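PDB 2FIW: GCN5-related N-acetyltransferase:Aminotransferase, class-II from Rhodopseudomonas palustris, which binds acetyl coenzyme A and, as a member of the GNAT family, probably transfers its acetyl group to an amine on an acceptor substrate. Local coordinates for residues A23-S28 and A53-R58; D35-S38 and A44-S47; L117-D122 and R134-K139. All blocks are in the same frame, centred on the assembly; numbering follows the deposited sequence.

The three contacts follow the chain in an instructive order. Contact 2 falls within the span bracketed by contact 1: contact 1 joins helices 18-32 and 52-60, and contact 2 sets the loop 35-38 against helix 39-46, which comes between them in the chain. Their centres lie 14 Å apart and they touch, Phe-25 CE1 resting 3.6 Å from Ala-46 O. Contact 3 comes later, where strand 118-123 runs through helix 128-132 into strand 137-146. Its centre is 23 Å from that of contact 1, across the centre of the chain, and 22 Å from that of contact 2, without touching either. Acetyl coenzyme A spans the gap: contacts 1 and 2 reach its pantetheine arm through Ser-28 and Trp-45, while contact 3 borders both its acetyl and its 3'-phosphate ends.

Contact 1. Residues A23-S28 and A53-R58; sequences AIFVAS and AKFAAR. With ACO (acetyl coenzyme *a), chain C.
Phe-25 and Phe-55 form a buried edge-to-face aromatic pair that fastens helix 18-32 to helix 52-60. Their CA atoms are the nearest across the two segments, yet stand 10.4 Å apart, so the helices meet through two long side chains and not backbone to backbone. The edge of Phe-55 points into one face of Phe-25: Phe-55 CE1 hangs 3.7 Å above the plane of the Phe-25 ring, over its centre, and Phe-55 CZ lies 3.7 Å from Phe-25 CG. With ring planes at 56°, the pair is tilted well away from a strict T. Both rings are thrown out from their helices in the same manner, CG opposite the backbone N (chi1 167° in Phe-25, -171° in Phe-55), which carries them into the space between the two helices. Phe-25 also makes an edge-to-face pair with Tyr-89 and touches Phe-76, so this ring links helix 18-32 to strands 72-80 and 84-90. One turn along from Phe-55, Arg-58 NE forms a salt bridge with Asp-86 OD2, tying helix 52-60 to strand 84-90. One turn after Phe-25, Ser-28 OG is hydrogen-bonded to Val-90 O and lies 2.6 Å from O9P of acetyl coenzyme A. Helices packed in this way against the central sheet, with one reaching the pantetheine arm, belong to the GNAT acetyltransferase fold.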
loop_
_atom_site.group_PDB
_atom_site.type_symbol
_atom_site.label_atom_id
_atom_site.label_comp_id
_atom_site.label_asym_id
_atom_site.label_seq_id
_atom_site.Cartn_x
_atom_site.Cartn_y
_atom_site.Cartn_z
ATOM N N ALA A 23 -8.573 -9.376 -2.301
ATOM C CA ALA A 23 -9.519 -8.755 -3.211
ATOM C C ALA A 23 -9.319 -7.247 -3.418
ATOM O O ALA A 23 -9.491 -6.740 -4.532
ATOM C CB ALA A 23 -10.935 -9.052 -2.766
ATOM N N ILE A 24 -8.957 -6.523 -2.364
ATOM C CA ILE A 24 -8.678 -5.078 -2.486
ATOM C C ILE A 24 -7.400 -4.867 -3.295
ATOM O O ILE A 24 -7.292 -3.922 -4.076
ATOM C CB ILE A 24 -8.530 -4.394 -1.082
ATOM C CG1 ILE A 24 -9.897 -4.234 -0.409
ATOM C CG2 ILE A 24 -7.844 -3.042 -1.196
ATOM C CD1 ILE A 24 -9.823 -4.079 1.112
ATOM N N PHE A 25 -6.439 -5.763 -3.074
ATOM C CA PHE A 25 -5.113 -5.726 -3.666
ATOM C C PHE A 25 -5.198 -5.931 -5.191
ATOM O O PHE A 25 -4.677 -5.107 -5.956
ATOM C CB PHE A 25 -4.261 -6.789 -2.960
ATOM C CG PHE A 25 -2.943 -7.113 -3.627
ATOM C CD1 PHE A 25 -2.835 -8.207 -4.498
ATOM C CD2 PHE A 25 -1.791 -6.403 -3.298
ATOM C CE1 PHE A 25 -1.610 -8.534 -5.074
ATOM C CE2 PHE A 25 -0.571 -6.705 -3.864
ATOM C CZ PHE A 25 -0.462 -7.780 -4.751
ATOM N N VAL A 26 -5.875 -6.993 -5.631
ATOM C CA VAL A 26 -5.987 -7.236 -7.067
ATOM C C VAL A 26 -6.861 -6.188 -7.764
ATOM O O VAL A 26 -6.538 -5.798 -8.882
ATOM C CB VAL A 26 -6.396 -8.709 -7.478
ATOM C CG1 VAL A 26 -5.863 -9.734 -6.516
ATOM C CG2 VAL A 26 -7.870 -8.853 -7.670
ATOM N N ALA A 27 -7.942 -5.725 -7.122
ATOM C CA ALA A 27 -8.820 -4.735 -7.746
ATOM C C ALA A 27 -8.138 -3.379 -7.868
ATOM O O ALA A 27 -8.318 -2.672 -8.852
ATOM C CB ALA A 27 -10.104 -4.623 -6.987
ATOM N N SER A 28 -7.349 -3.027 -6.859
ATOM C CA SER A 28 -6.549 -1.797 -6.843
ATOM C C SER A 28 -5.527 -1.777 -7.987
ATOM O O SER A 28 -5.353 -0.774 -8.670
ATOM C CB SER A 28 -5.824 -1.695 -5.502
ATOM O OG SER A 28 -5.151 -0.459 -5.368
ATOM N N ALA A 53 -1.651 -18.640 1.066
ATOM C CA ALA A 53 -0.919 -18.815 2.318
ATOM C C ALA A 53 0.241 -17.821 2.472
ATOM O O ALA A 53 0.468 -17.269 3.560
ATOM C CB ALA A 53 -0.426 -20.276 2.453
ATOM N N LYS A 54 0.956 -17.601 1.377
ATOM C CA LYS A 54 2.146 -16.746 1.339
ATOM C C LYS A 54 1.769 -15.252 1.276
ATOM O O LYS A 54 2.449 -14.399 1.857
ATOM C CB LYS A 54 3.019 -17.172 0.146
ATOM C CG LYS A 54 4.300 -16.385 -0.064
ATOM C CD LYS A 54 5.067 -16.904 -1.283
ATOM C CE LYS A 54 5.977 -15.807 -1.878
ATOM N NZ LYS A 54 6.896 -15.243 -0.815
ATOM N N PHE A 55 0.691 -14.939 0.566
ATOM C CA PHE A 55 0.103 -13.594 0.633
ATOM C C PHE A 55 -0.345 -13.251 2.071
ATOM O O PHE A 55 -0.020 -12.192 2.586
ATOM C CB PHE A 55 -1.062 -13.440 -0.353
ATOM C CG PHE A 55 -1.564 -12.028 -0.482
ATOM C CD1 PHE A 55 -0.863 -11.091 -1.246
ATOM C CD2 PHE A 55 -2.734 -11.628 0.163
ATOM C CE1 PHE A 55 -1.313 -9.769 -1.357
ATOM C CE2 PHE A 55 -3.199 -10.305 0.051
ATOM C CZ PHE A 55 -2.485 -9.379 -0.709
ATOM N N ALA A 56 -1.078 -14.166 2.703
ATOM C CA ALA A 56 -1.515 -14.012 4.081
ATOM C C ALA A 56 -0.343 -13.969 5.080
ATOM O O ALA A 56 -0.352 -13.171 5.991
ATOM C CB ALA A 56 -2.518 -15.116 4.439
ATOM N N ALA A 57 0.680 -14.795 4.887
ATOM C CA ALA A 57 1.867 -14.772 5.760
ATOM C C ALA A 57 2.623 -13.441 5.739
ATOM O O ALA A 57 3.144 -12.992 6.774
ATOM C CB ALA A 57 2.815 -15.939 5.450
ATOM N N ARG A 58 2.703 -12.815 4.569
ATOM C CA ARG A 58 3.392 -11.533 4.436
ATOM C C ARG A 58 2.655 -10.467 5.260
ATOM O O ARG A 58 3.265 -9.667 5.934
ATOM C CB ARG A 58 3.490 -11.138 2.952
ATOM C CG ARG A 58 4.181 -9.823 2.648
ATOM C CD ARG A 58 3.996 -9.517 1.174
ATOM N NE ARG A 58 4.618 -8.255 0.750
ATOM C CZ ARG A 58 4.646 -7.817 -0.512
ATOM N NH1 ARG A 58 4.088 -8.531 -1.486
ATOM N NH2 ARG A 58 5.227 -6.660 -0.806
HETATM N N1A ACO C . -11.104 16.129 -3.409
HETATM C C2A ACO C . -10.016 16.156 -4.205
HETATM N N3A ACO C . -8.927 15.412 -3.930
HETATM C C4A ACO C . -8.867 14.589 -2.836
HETATM C C5A ACO C . -9.946 14.505 -1.972
HETATM C C6A ACO C . -11.140 15.343 -2.298
HETATM N N6A ACO C . -12.241 15.327 -1.506
HETATM N N7A ACO C . -9.618 13.634 -0.991
HETATM C C8A ACO C . -8.365 13.185 -1.248
HETATM N N9A ACO C . -7.914 13.776 -2.363
HETATM C C1B ACO C . -6.605 13.598 -3.048
HETATM C C2B ACO C . -5.384 13.900 -2.200
HETATM O O2B ACO C . -5.102 15.301 -2.185
HETATM C C3B ACO C . -4.307 13.114 -2.929
HETATM O O3B ACO C . -3.606 13.932 -3.867
HETATM P P3B ACO C . -2.094 13.600 -4.345
HETATM O O7A ACO C . -2.172 12.433 -5.323
HETATM O O8A ACO C . -1.365 13.236 -3.072
HETATM O O9A ACO C . -1.658 14.907 -4.970
HETATM C C4B ACO C . -5.045 11.987 -3.663
HETATM O O4B ACO C . -6.442 12.266 -3.554
HETATM C C5B ACO C . -4.772 10.608 -3.063
HETATM O O5B ACO C . -4.924 10.706 -1.638
HETATM P P1A ACO C . -5.772 9.652 -0.770
HETATM O O1A ACO C . -7.246 9.798 -1.090
HETATM O O2A ACO C . -5.267 9.828 0.644
HETATM O O3A ACO C . -5.197 8.257 -1.350
HETATM P P2A ACO C . -6.107 7.091 -1.938
HETATM O O4A ACO C . -6.658 7.554 -3.259
HETATM O O5A ACO C . -7.044 6.653 -0.850
HETATM O O6A ACO C . -5.047 5.894 -2.196
HETATM C CBP ACO C . -3.157 4.825 -3.415
HETATM C CCP ACO C . -3.719 6.072 -2.710
HETATM C CDP ACO C . -1.825 5.212 -4.045
HETATM C CEP ACO C . -2.960 3.705 -2.406
HETATM C CAP ACO C . -4.137 4.300 -4.492
HETATM O OAP ACO C . -4.238 5.203 -5.607
HETATM C C9P ACO C . -3.942 2.872 -4.993
HETATM O O9P ACO C . -4.526 1.857 -4.365
HETATM N N8P ACO C . -3.245 2.657 -6.031
HETATM C C7P ACO C . -2.957 1.397 -6.730
HETATM C C6P ACO C . -2.034 0.449 -5.962
HETATM C C5P ACO C . -0.719 1.131 -5.735
HETATM O O5P ACO C . -0.174 1.767 -6.629
HETATM N N4P ACO C . -0.207 1.010 -4.520
HETATM C C3P ACO C . 1.034 1.606 -4.067
HETATM C C2P ACO C . 2.158 0.656 -4.446
HETATM S S1P ACO C . 3.500 1.168 -3.439
HETATM C C ACO C . 3.587 0.020 -2.235
HETATM O O ACO C . 2.605 -0.656 -1.949
HETATM C CH3 ACO C . 4.741 -0.149 -1.608
#

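Contact 2. Residues D35-S38 and A44-S47; sequences DDYS and AWAS
The loop 35-38, just ahead of helix 39-46, and the segment 44-47, which begins on that helix, keep their backbones well apart, the closest CA atoms being those of Tyr-37 and Trp-45 at 9.7 Å. Two aromatic side chains bridge the gap. Trp-45 presents the edge of its six-membered ring to one face of Tyr-37, and a single corner does the touching: Trp-45 CZ3 sits 3.8 Å above the plane of the Tyr-37 ring, displaced from the centre toward the CD1-CE1 side, 3.9 Å from Tyr-37 CD1. The planes are turned by 71°, close to a T-shaped pair, with centroids 5.3 Å apart. Trp-45 reaches this far because its CG is swung opposite the backbone N (chi1 -172°), which projects the indole out from the helix. In GNAT enzymes the helices between the first two strands commonly help to shape the acceptor side of the active site, and a similar role is plausible here. Trp-45 belongs to the acetyl coenzyme A pocket, its side chain about 4 Å from the ligand at the nearest atoms. Partners outside the segments hold the polar atoms of both side chains. Tyr-37 OH is hydrogen-bonded to Ala-152 O and Asp-125 N, while Trp-45 NE1 is hydrogen-bonded to Tyr-89 OH, which helps to fix the turn of the indole. Leu-151 of strand 149-159 packs against both aromatic residues. Ala-44 O is gripped twice from Ser-47: by the hydroxyl OG at 2.9 Å, tilted 23° from the carbonyl plane, and by a weak bond from the backbone N, as the chain tightens into a 3-10 turn.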
loop_
_atom_site.group_PDB
_atom_site.type_symbol
_atom_site.label_atom_id
_atom_site.label_comp_id
_atom_site.label_asym_id
_atom_site.label_seq_id
_atom_site.Cartn_x
_atom_site.Cartn_y
_atom_site.Cartn_z
ATOM N N ASP A 35 -2.109 3.497 -16.474
ATOM C CA ASP A 35 -1.343 4.537 -17.132
ATOM C C ASP A 35 0.159 4.342 -16.960
ATOM O O ASP A 35 0.956 4.974 -17.659
ATOM C CB ASP A 35 -1.782 5.924 -16.666
ATOM C CG ASP A 35 -3.259 6.219 -16.985
ATOM O OD1 ASP A 35 -3.828 5.660 -17.962
ATOM O OD2 ASP A 35 -3.844 7.035 -16.248
ATOM N N ASP A 36 0.557 3.468 -16.040
ATOM C CA ASP A 36 1.978 3.277 -15.809
ATOM C C ASP A 36 2.450 1.837 -15.988
ATOM O O ASP A 36 3.653 1.584 -16.028
ATOM C CB ASP A 36 2.393 3.840 -14.455
ATOM C CG ASP A 36 1.950 5.270 -14.272
ATOM O OD1 ASP A 36 2.704 6.188 -14.647
ATOM O OD2 ASP A 36 0.820 5.474 -13.772
ATOM N N TYR A 37 1.509 0.908 -16.100
ATOM C CA TYR A 37 1.856 -0.502 -16.209
ATOM C C TYR A 37 1.004 -1.169 -17.260
ATOM O O TYR A 37 -0.212 -0.976 -17.280
ATOM C CB TYR A 37 1.746 -1.235 -14.841
ATOM C CG TYR A 37 2.699 -0.671 -13.822
ATOM C CD1 TYR A 37 2.304 0.352 -12.947
ATOM C CD2 TYR A 37 4.025 -1.098 -13.777
ATOM C CE1 TYR A 37 3.210 0.907 -12.030
ATOM C CE2 TYR A 37 4.932 -0.545 -12.874
ATOM C CZ TYR A 37 4.520 0.441 -12.000
ATOM O OH TYR A 37 5.434 0.963 -11.116
ATOM N N SER A 38 1.637 -1.956 -18.131
ATOM C CA SER A 38 0.895 -2.684 -19.160
ATOM C C SER A 38 0.194 -3.916 -18.587
ATOM O O SER A 38 0.552 -4.398 -17.526
ATOM C CB SER A 38 1.769 -2.999 -20.393
ATOM O OG SER A 38 2.880 -3.841 -20.107
ATOM N N ALA A 44 1.127 -9.915 -13.399
ATOM C CA ALA A 44 2.197 -10.468 -12.571
ATOM C C ALA A 44 2.182 -9.879 -11.159
ATOM O O ALA A 44 2.297 -10.603 -10.184
ATOM C CB ALA A 44 3.539 -10.235 -13.218
ATOM N N TRP A 45 2.051 -8.559 -11.079
ATOM C CA TRP A 45 1.898 -7.842 -9.814
ATOM C C TRP A 45 0.731 -8.434 -8.992
ATOM O O TRP A 45 0.953 -8.866 -7.867
ATOM C CB TRP A 45 1.676 -6.361 -10.107
ATOM C CG TRP A 45 1.678 -5.435 -8.944
ATOM C CD1 TRP A 45 1.737 -5.755 -7.597
ATOM C CD2 TRP A 45 1.565 -4.018 -9.012
ATOM N NE1 TRP A 45 1.686 -4.609 -6.836
ATOM C CE2 TRP A 45 1.577 -3.527 -7.679
ATOM C CE3 TRP A 45 1.470 -3.105 -10.070
ATOM C CZ2 TRP A 45 1.487 -2.152 -7.384
ATOM C CZ3 TRP A 45 1.380 -1.743 -9.773
ATOM C CH2 TRP A 45 1.384 -1.284 -8.440
ATOM N N ALA A 46 -0.482 -8.465 -9.561
ATOM C CA ALA A 46 -1.661 -9.027 -8.893
ATOM C C ALA A 46 -1.548 -10.506 -8.548
ATOM O O ALA A 46 -2.178 -10.975 -7.603
ATOM C CB ALA A 46 -2.893 -8.821 -9.735
ATOM N N SER A 47 -0.762 -11.248 -9.322
ATOM C CA SER A 47 -0.716 -12.689 -9.178
ATOM C C SER A 47 -0.119 -13.054 -7.828
ATOM O O SER A 47 -0.114 -14.219 -7.461
ATOM C CB SER A 47 0.069 -13.359 -10.336
ATOM O OG SER A 47 1.481 -13.354 -10.088
#

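Contact 3. Residues L117-D122 and R134-K139; sequences LILTVD and RGYVAK. With ACO (acetyl coenzyme *a), chain C.
In the beta-alpha-beta crossover from strand 118-123 through helix 128-132 to strand 137-146, Tyr-136 packs against Leu-119 and Val-121. Strand 149-159 lies between the two parallel strands in the sheet, and the phenol stretches over it, touching Lys-158 on the way. Val-121 CG1 lies 3.8 Å from Tyr-136 CD2, the side chains crossing at about a right angle. Leu-119 CB stands 4.3 Å from Tyr-136 CE2; its CD1 falls only 3.2 Å from the hydroxyl OH, on a side chain with an eclipsed-looking chi1 (-107°), so that methyl's placement is doubtful. The hydroxyl itself is hydrogen-bonded to Glu-108 OE2 of helix 99-112. Gly-135, with positive phi, is the C' residue of a Schellman motif that ends helix 128-132 and turns the chain toward Tyr-136. Both segments also meet acetyl coenzyme A. Val-121 CG2, set opposite its backbone N, lies 3.6 Å from the acetyl CH3. Arg-134 bends at chi2 (-68°) and offers its guanidinium edge to O8A of the 3'-phosphate: NH1 donates a hydrogen bond whose length is implausibly short, and NH2 a weak one. NH2 is also hydrogen-bonded to Thr-101 OG1, and Phe-130 makes a cation-pi contact. The acetyl methyl thus lies beside a Val-121 methyl and the backbone oxygen of Asp-122, whereas a positive group probably offsets charge on the phosphate.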
loop_
_atom_site.group_PDB
_atom_site.type_symbol
_atom_site.label_atom_id
_atom_site.label_comp_id
_atom_site.label_asym_id
_atom_site.label_seq_id
_atom_site.Cartn_x
_atom_site.Cartn_y
_atom_site.Cartn_z
ATOM N N LEU A 117 13.710 6.599 12.016
ATOM C CA LEU A 117 13.917 8.015 11.766
ATOM C C LEU A 117 13.666 8.302 10.295
ATOM O O LEU A 117 13.261 9.406 9.923
ATOM C CB LEU A 117 15.341 8.420 12.167
ATOM C CG LEU A 117 15.885 7.865 13.495
ATOM C CD1 LEU A 117 17.421 7.842 13.514
ATOM C CD2 LEU A 117 15.329 8.642 14.686
ATOM N N ILE A 118 13.909 7.288 9.469
ATOM C CA ILE A 118 13.759 7.389 8.016
ATOM C C ILE A 118 12.851 6.257 7.530
ATOM O O ILE A 118 13.282 5.098 7.449
ATOM C CB ILE A 118 15.152 7.365 7.276
ATOM C CG1 ILE A 118 16.062 8.504 7.775
ATOM C CG2 ILE A 118 14.973 7.437 5.745
ATOM C CD1 ILE A 118 17.564 8.204 7.720
ATOM N N LEU A 119 11.589 6.597 7.250
ATOM C CA LEU A 119 10.653 5.686 6.592
ATOM C C LEU A 119 10.999 5.534 5.113
ATOM O O LEU A 119 11.415 6.493 4.449
ATOM C CB LEU A 119 9.201 6.171 6.729
ATOM C CG LEU A 119 8.242 5.444 7.691
ATOM C CD1 LEU A 119 6.822 5.509 7.168
ATOM C CD2 LEU A 119 8.577 3.976 7.878
ATOM N N THR A 120 10.822 4.331 4.586
ATOM C CA THR A 120 11.150 4.088 3.187
ATOM C C THR A 120 10.062 3.269 2.489
ATOM O O THR A 120 9.401 2.447 3.114
ATOM C CB THR A 120 12.584 3.506 3.023
ATOM O OG1 THR A 120 12.843 3.223 1.646
ATOM C CG2 THR A 120 12.767 2.236 3.840
ATOM N N VAL A 121 9.865 3.544 1.200
ATOM C CA VAL A 121 8.881 2.865 0.361
ATOM C C VAL A 121 9.476 2.703 -1.035
ATOM O O VAL A 121 10.182 3.578 -1.501
ATOM C CB VAL A 121 7.498 3.620 0.321
ATOM C CG1 VAL A 121 7.605 5.027 -0.300
ATOM C CG2 VAL A 121 6.440 2.807 -0.402
ATOM N N ASP A 122 9.226 1.556 -1.667
ATOM C CA ASP A 122 9.489 1.368 -3.089
ATOM C C ASP A 122 8.174 1.624 -3.826
ATOM O O ASP A 122 7.371 0.704 -4.027
ATOM C CB ASP A 122 9.988 -0.057 -3.365
ATOM C CG ASP A 122 11.413 -0.292 -2.878
ATOM O OD1 ASP A 122 12.203 0.672 -2.808
ATOM O OD2 ASP A 122 11.749 -1.458 -2.569
ATOM N N ARG A 134 3.611 13.876 0.496
ATOM C CA ARG A 134 3.615 13.592 1.931
ATOM C C ARG A 134 5.059 13.538 2.391
ATOM O O ARG A 134 5.391 12.867 3.362
ATOM C CB ARG A 134 2.914 12.266 2.257
ATOM C CG ARG A 134 1.658 11.930 1.444
ATOM C CD ARG A 134 0.521 12.881 1.772
ATOM N NE ARG A 134 -0.804 12.465 1.300
ATOM C CZ ARG A 134 -1.205 12.481 0.026
ATOM N NH1 ARG A 134 -0.373 12.819 -0.948
ATOM N NH2 ARG A 134 -2.442 12.121 -0.288
ATOM N N GLY A 135 5.922 14.238 1.670
ATOM C CA GLY A 135 7.297 14.428 2.102
ATOM C C GLY A 135 8.279 13.322 1.776
ATOM O O GLY A 135 9.423 13.374 2.223
ATOM N N TYR A 136 7.853 12.321 1.011
ATOM C CA TYR A 136 8.778 11.285 0.530
ATOM C C TYR A 136 9.578 11.793 -0.663
ATOM O O TYR A 136 9.016 12.382 -1.604
ATOM C CB TYR A 136 8.032 9.999 0.166
ATOM C CG TYR A 136 7.479 9.286 1.374
ATOM C CD1 TYR A 136 6.343 9.774 2.035
ATOM C CD2 TYR A 136 8.086 8.127 1.859
ATOM C CE1 TYR A 136 5.841 9.128 3.152
ATOM C CE2 TYR A 136 7.588 7.473 2.966
ATOM C CZ TYR A 136 6.470 7.978 3.606
ATOM O OH TYR A 136 5.976 7.347 4.710
ATOM N N VAL A 137 10.889 11.557 -0.622
ATOM C CA VAL A 137 11.784 12.070 -1.644
ATOM C C VAL A 137 12.413 10.928 -2.419
ATOM O O VAL A 137 13.012 10.031 -1.827
ATOM C CB VAL A 137 12.875 12.979 -1.025
ATOM C CG1 VAL A 137 13.948 13.341 -2.057
ATOM C CG2 VAL A 137 12.241 14.238 -0.412
ATOM N N ALA A 138 12.284 10.985 -3.746
ATOM C CA ALA A 138 12.808 9.957 -4.646
ATOM C C ALA A 138 14.317 9.823 -4.532
ATOM O O ALA A 138 15.051 10.794 -4.696
ATOM C CB ALA A 138 12.418 10.260 -6.071
ATOM N N LYS A 139 14.777 8.614 -4.245
ATOM C CA LYS A 139 16.195 8.369 -4.087
ATOM C C LYS A 139 16.776 7.490 -5.184
ATOM O O LYS A 139 17.905 7.716 -5.617
ATOM C CB LYS A 139 16.499 7.777 -2.700
ATOM C CG LYS A 139 16.254 8.760 -1.531
ATOM C CD LYS A 139 16.699 10.204 -1.871
ATOM C CE LYS A 139 16.753 11.095 -0.653
ATOM N NZ LYS A 139 17.978 10.805 0.158
HETATM N N1A ACO C . -11.104 16.129 -3.409
HETATM C C2A ACO C . -10.016 16.156 -4.205
HETATM N N3A ACO C . -8.927 15.412 -3.930
HETATM C C4A ACO C . -8.867 14.589 -2.836
HETATM C C5A ACO C . -9.946 14.505 -1.972
HETATM C C6A ACO C . -11.140 15.343 -2.298
HETATM N N6A ACO C . -12.241 15.327 -1.506
HETATM N N7A ACO C . -9.618 13.634 -0.991
HETATM C C8A ACO C . -8.365 13.185 -1.248
HETATM N N9A ACO C . -7.914 13.776 -2.363
HETATM C C1B ACO C . -6.605 13.598 -3.048
HETATM C C2B ACO C . -5.384 13.900 -2.200
HETATM O O2B ACO C . -5.102 15.301 -2.185
HETATM C C3B ACO C . -4.307 13.114 -2.929
HETATM O O3B ACO C . -3.606 13.932 -3.867
HETATM P P3B ACO C . -2.094 13.600 -4.345
HETATM O O7A ACO C . -2.172 12.433 -5.323
HETATM O O8A ACO C . -1.365 13.236 -3.072
HETATM O O9A ACO C . -1.658 14.907 -4.970
HETATM C C4B ACO C . -5.045 11.987 -3.663
HETATM O O4B ACO C . -6.442 12.266 -3.554
HETATM C C5B ACO C . -4.772 10.608 -3.063
HETATM O O5B ACO C . -4.924 10.706 -1.638
HETATM P P1A ACO C . -5.772 9.652 -0.770
HETATM O O1A ACO C . -7.246 9.798 -1.090
HETATM O O2A ACO C . -5.267 9.828 0.644
HETATM O O3A ACO C . -5.197 8.257 -1.350
HETATM P P2A ACO C . -6.107 7.091 -1.938
HETATM O O4A ACO C . -6.658 7.554 -3.259
HETATM O O5A ACO C . -7.044 6.653 -0.850
HETATM O O6A ACO C . -5.047 5.894 -2.196
HETATM C CBP ACO C . -3.157 4.825 -3.415
HETATM C CCP ACO C . -3.719 6.072 -2.710
HETATM C CDP ACO C . -1.825 5.212 -4.045
HETATM C CEP ACO C . -2.960 3.705 -2.406
HETATM C CAP ACO C . -4.137 4.300 -4.492
HETATM O OAP ACO C . -4.238 5.203 -5.607
HETATM C C9P ACO C . -3.942 2.872 -4.993
HETATM O O9P ACO C . -4.526 1.857 -4.365
HETATM N N8P ACO C . -3.245 2.657 -6.031
HETATM C C7P ACO C . -2.957 1.397 -6.730
HETATM C C6P ACO C . -2.034 0.449 -5.962
HETATM C C5P ACO C . -0.719 1.131 -5.735
HETATM O O5P ACO C . -0.174 1.767 -6.629
HETATM N N4P ACO C . -0.207 1.010 -4.520
HETATM C C3P ACO C . 1.034 1.606 -4.067
HETATM C C2P ACO C . 2.158 0.656 -4.446
HETATM S S1P ACO C . 3.500 1.168 -3.439
HETATM C C ACO C . 3.587 0.020 -2.235
HETATM O O ACO C . 2.605 -0.656 -1.949
HETATM C CH3 ACO C . 4.741 -0.149 -1.608
#